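Local coordinates for uncharacterized protein (Vibrio parahaemolyticus, PDB 1ZBP), which is of unknown function but, as a member of the ImpE family, may be linked to bacterial type VI secretion, at residues 98-103 / 124-129; 117-122 / 227-232. One frame throughout, in Å; residues are numbered along the deposited sequence.

Contact 1: residues 98-103 / 124-129; sequences EELTKS and LQIEEL
The first turns of helix 98-113 and the last turns of helix 116-129 form the open end of a helical hairpin, where Leu100 packs between Ile126 and Leu129. The short segments run antiparallel, their N-to-C directions 147° apart, and their axes come no closer than 10.5 Å. The nearest backbone pair, Leu100 and Ile126, has its CA atoms 7.0 Å apart.

Leu100 bridges the gap with a single methyl. Its CG stands anti to the backbone N (chi1 -176°), which swings CD1 across to the other helix although the side chain does not start out aimed that way. There CD1 lies 4.0 Å from Ile126 CG1 and 4.1 Å from Ile126 CG2, so it rests over the branch of the isoleucine, the two side chains meeting at a slant. From one helical turn further on, Leu129 reaches the same methyl tip to tip, its CD1 being 4.2 Å from Leu100 CD1.

Ile126 also serves the next turn of helix 98-113. Its CG1 is 4.0 Å from Ser103 CB, so one methylene touches both Leu100 and Ser103, while its terminal CD1 carries on to the backbone and comes to 4.1 Å from Ser103 O. No hydrogen bond crosses between the segments: the contact is apolar, buried at Leu100 and open to solvent at Leu129.

Just before the first segment, Asn97 OD1 accepts a hydrogen bond from the backbone N of Leu100 at the start of the helix, and Leu94, in the loop that follows strand 91-92, packs against Leu100. Helix 116-129 ends here, shortly before strand 135-137 enters the large antiparallel sheet.

Contact 2: residues 117-122 / 227-232; sequences EQVSEL and KQIADK
Lys232 reaches across to Glu117 and joins it to Asp231 in a small salt-bridge network. The shorter arm stays within the loop: Lys232 NZ donates to Asp231 OD1 at 2.8 Å, nearly in line with that carboxylate's C-O bond. Across the contact NZ reaches Glu117 OE1 at 3.4 Å, a salt bridge whose hydrogen bond is weak. The ammonium thus lies between two carboxylates and would tend to offset their mutual repulsion. Gln228 NE2 ties the loop back on itself with a 2.6 Å bond to Lys232 O.

The aliphatic part of the lysine does the packing. A chi1 of -63°, with CG anti to the carbonyl carbon, lays Lys232 CG against Ser120, 3.3 Å from Ser120 CB. Bends at chi2 and chi4 then bring NZ round to Glu117, whose side chain the lysine crosses at about a right angle. Farther along, Val119 CG2 and Ile229 CG2 meet more loosely, at 4.5 Å.

The loop links the antiparallel strands 224-228 and 235-239 and rests on the start of helix 116-129, where Tyr116 touches Ile229, Ala230 and Lys232. Ile229 also reaches Met111 on helix 98-113 and Leu236 on strand 235-239.

How the contacts relate
Helix 116-129 is common to both contacts: its N-terminal half meets segment 227-232, the end of strand 224-228 and the loop after it, in contact 2, and its C-terminal end meets helix 98-113 in contact 1. The segments alternate along the chain, 98-103, 117-122, 124-129 and then 227-232, with the large antiparallel sheet contributing most of its strands before the last. The centres lie 15 Å apart, on the same side of the chain's centre, and the contacts touch where Leu122 CD1 packs 4.1 Å from Ser103 O. Contact 1 lies within the hairpin of helices 98-113 and 116-129, whereas contact 2 joins the hairpin to a much later part of the chain.

Contact 1: residues 98-103 / 124-129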
# COMPACT_ATOMS: atom_id res chain seq x y z
N GLU A 98 17.47 1.46 15.06
CA GLU A 98 16.90 0.12 15.13
C GLU A 98 15.98 -0.02 16.34
O GLU A 98 15.38 -1.07 16.56
CB GLU A 98 18.01 -0.94 15.20
CG GLU A 98 18.90 -0.84 16.44
CD GLU A 98 19.79 -2.05 16.64
OE1 GLU A 98 19.25 -3.17 16.86
OE2 GLU A 98 21.04 -1.90 16.58
N GLU A 99 15.87 1.05 17.12
CA GLU A 99 15.01 1.05 18.30
C GLU A 99 13.61 1.43 17.83
O GLU A 99 12.60 0.95 18.37
CB GLU A 99 15.53 2.07 19.32
CG GLU A 99 15.04 1.86 20.76
CD GLU A 99 15.67 0.65 21.44
OE1 GLU A 99 16.92 0.54 21.43
OE2 GLU A 99 14.91 -0.18 21.99
N LEU A 100 13.55 2.28 16.82
CA LEU A 100 12.28 2.72 16.25
C LEU A 100 11.58 1.54 15.58
O LEU A 100 10.35 1.42 15.62
CB LEU A 100 12.53 3.84 15.24
CG LEU A 100 11.31 4.50 14.59
CD1 LEU A 100 10.30 4.92 15.66
CD2 LEU A 100 11.77 5.71 13.80
N THR A 101 12.36 0.66 14.96
CA THR A 101 11.82 -0.51 14.30
C THR A 101 11.07 -1.35 15.33
O THR A 101 10.02 -1.93 15.04
CB THR A 101 12.94 -1.35 13.66
OG1 THR A 101 13.61 -0.55 12.68
CG2 THR A 101 12.37 -2.59 13.00
N LYS A 102 11.61 -1.40 16.55
CA LYS A 102 10.96 -2.14 17.62
C LYS A 102 9.63 -1.47 17.95
O LYS A 102 8.60 -2.13 18.05
CB LYS A 102 11.85 -2.18 18.87
CG LYS A 102 12.46 -3.56 19.17
CD LYS A 102 13.14 -3.60 20.55
CE LYS A 102 12.16 -3.32 21.70
NZ LYS A 102 11.10 -4.37 21.87
N SER A 103 9.65 -0.15 18.09
CA SER A 103 8.44 0.59 18.39
C SER A 103 7.33 0.33 17.35
O SER A 103 6.17 0.14 17.72
CB SER A 103 8.74 2.09 18.48
OG SER A 103 9.64 2.37 19.53
N LEU A 124 2.74 8.34 20.07
CA LEU A 124 3.34 9.63 20.42
C LEU A 124 4.86 9.61 20.34
O LEU A 124 5.47 10.58 19.89
CB LEU A 124 2.89 10.06 21.82
CG LEU A 124 1.39 10.39 21.97
CD1 LEU A 124 1.00 10.39 23.44
CD2 LEU A 124 1.09 11.74 21.33
N GLN A 125 5.47 8.51 20.78
CA GLN A 125 6.93 8.37 20.75
C GLN A 125 7.46 8.36 19.31
O GLN A 125 8.44 9.04 18.99
CB GLN A 125 7.36 7.08 21.48
CG GLN A 125 6.99 7.03 22.96
CD GLN A 125 7.46 5.76 23.67
OE1 GLN A 125 7.09 4.64 23.30
NE2 GLN A 125 8.28 5.93 24.71
N ILE A 126 6.80 7.60 18.45
CA ILE A 126 7.17 7.50 17.04
C ILE A 126 7.05 8.88 16.38
O ILE A 126 7.97 9.31 15.67
CB ILE A 126 6.27 6.46 16.32
CG1 ILE A 126 6.52 5.08 16.94
CG2 ILE A 126 6.55 6.43 14.83
CD1 ILE A 126 5.49 4.04 16.59
N GLU A 127 5.94 9.57 16.63
CA GLU A 127 5.72 10.90 16.07
C GLU A 127 6.73 11.92 16.60
O GLU A 127 7.06 12.88 15.91
CB GLU A 127 4.32 11.40 16.42
CG GLU A 127 4.15 12.91 16.26
CD GLU A 127 4.38 13.38 14.84
OE1 GLU A 127 4.38 14.62 14.62
OE2 GLU A 127 4.54 12.53 13.93
N GLU A 128 7.18 11.71 17.82
CA GLU A 128 8.16 12.58 18.46
C GLU A 128 9.50 12.43 17.76
O GLU A 128 10.24 13.40 17.59
CB GLU A 128 8.31 12.20 19.94
CG GLU A 128 9.18 13.14 20.73
CD GLU A 128 8.58 14.53 20.81
OE1 GLU A 128 7.60 14.71 21.57
OE2 GLU A 128 9.09 15.43 20.11
N LEU A 129 9.81 11.21 17.34
CA LEU A 129 11.05 10.91 16.66
C LEU A 129 10.99 11.22 15.16
O LEU A 129 12.03 11.32 14.50
CB LEU A 129 11.43 9.44 16.86
CG LEU A 129 11.84 9.06 18.28
CD1 LEU A 129 11.98 7.55 18.41
CD2 LEU A 129 13.15 9.76 18.61

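Contact 2: residues 117-122 / 227-232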
# COMPACT_ATOMS: atom_id res chain seq x y z
N GLU A 117 -3.24 1.26 25.61
CA GLU A 117 -2.54 2.21 26.45
C GLU A 117 -1.11 2.32 25.95
O GLU A 117 -0.48 3.38 26.05
CB GLU A 117 -2.55 1.74 27.91
CG GLU A 117 -2.21 2.85 28.92
CD GLU A 117 -3.24 3.98 28.94
OE1 GLU A 117 -3.36 4.69 27.92
OE2 GLU A 117 -3.93 4.14 29.98
N GLN A 118 -0.60 1.23 25.40
CA GLN A 118 0.76 1.21 24.87
C GLN A 118 0.76 1.75 23.43
O GLN A 118 1.75 2.34 22.98
CB GLN A 118 1.31 -0.22 24.89
CG GLN A 118 2.80 -0.33 24.60
CD GLN A 118 3.28 -1.77 24.48
OE1 GLN A 118 4.42 -2.03 24.10
NE2 GLN A 118 2.40 -2.71 24.82
N VAL A 119 -0.35 1.57 22.72
CA VAL A 119 -0.46 2.06 21.35
C VAL A 119 -0.49 3.59 21.39
O VAL A 119 0.09 4.26 20.53
CB VAL A 119 -1.75 1.55 20.64
CG1 VAL A 119 -1.86 0.04 20.77
CG2 VAL A 119 -2.98 2.21 21.22
N SER A 120 -1.16 4.13 22.41
CA SER A 120 -1.27 5.57 22.60
C SER A 120 0.09 6.14 22.95
O SER A 120 0.42 7.26 22.56
CB SER A 120 -2.25 5.87 23.74
OG SER A 120 -2.42 7.27 23.93
N GLU A 121 0.89 5.37 23.68
CA GLU A 121 2.23 5.80 24.08
C GLU A 121 3.23 5.64 22.94
O GLU A 121 4.08 6.51 22.73
CB GLU A 121 2.71 4.99 25.29
CG GLU A 121 2.12 5.42 26.63
CD GLU A 121 2.87 6.59 27.25
OE1 GLU A 121 2.88 7.69 26.65
OE2 GLU A 121 3.45 6.40 28.35
N LEU A 122 3.12 4.53 22.23
CA LEU A 122 4.02 4.24 21.11
C LEU A 122 3.80 5.21 19.96
O LEU A 122 4.74 5.66 19.32
CB LEU A 122 3.82 2.81 20.63
CG LEU A 122 4.43 1.76 21.55
CD1 LEU A 122 3.96 0.37 21.14
CD2 LEU A 122 5.94 1.87 21.49
N LYS A 227 -11.44 5.22 11.61
CA LYS A 227 -11.92 4.62 12.84
C LYS A 227 -10.96 4.96 13.97
O LYS A 227 -9.74 4.80 13.83
CB LYS A 227 -12.05 3.10 12.72
CG LYS A 227 -13.19 2.60 11.84
CD LYS A 227 -13.31 1.07 11.88
CE LYS A 227 -14.41 0.56 10.95
NZ LYS A 227 -15.74 1.17 11.25
N GLN A 228 -11.50 5.44 15.08
CA GLN A 228 -10.69 5.77 16.24
C GLN A 228 -10.50 4.49 17.06
O GLN A 228 -11.44 3.71 17.23
CB GLN A 228 -11.38 6.85 17.08
CG GLN A 228 -10.67 7.16 18.39
CD GLN A 228 -11.39 8.24 19.19
OE1 GLN A 228 -12.62 8.29 19.22
NE2 GLN A 228 -10.61 9.08 19.86
N ILE A 229 -9.29 4.28 17.56
CA ILE A 229 -8.98 3.10 18.36
C ILE A 229 -9.94 2.95 19.54
O ILE A 229 -10.98 2.30 19.42
CB ILE A 229 -7.52 3.17 18.89
CG1 ILE A 229 -6.56 3.37 17.72
CG2 ILE A 229 -7.17 1.88 19.64
CD1 ILE A 229 -6.75 2.39 16.57
N ALA A 230 -9.59 3.55 20.67
CA ALA A 230 -10.43 3.49 21.85
C ALA A 230 -10.89 4.91 22.14
O ALA A 230 -11.82 5.41 21.51
CB ALA A 230 -9.64 2.95 23.04
N ASP A 231 -10.21 5.54 23.08
CA ASP A 231 -10.50 6.91 23.47
C ASP A 231 -9.26 7.77 23.30
O ASP A 231 -9.24 8.94 23.69
CB ASP A 231 -10.98 6.96 24.93
CG ASP A 231 -10.23 5.99 25.84
OD1 ASP A 231 -9.01 5.79 25.62
OD2 ASP A 231 -10.84 5.45 26.77
N LYS A 232 -8.22 7.19 22.70
CA LYS A 232 -6.98 7.91 22.47
C LYS A 232 -7.06 8.74 21.20
O LYS A 232 -8.12 8.82 20.56
CB LYS A 232 -5.80 6.95 22.36
CG LYS A 232 -5.50 6.15 23.61
CD LYS A 232 -6.50 5.03 23.81
CE LYS A 232 -6.22 4.30 25.11
NZ LYS A 232 -6.30 5.24 26.28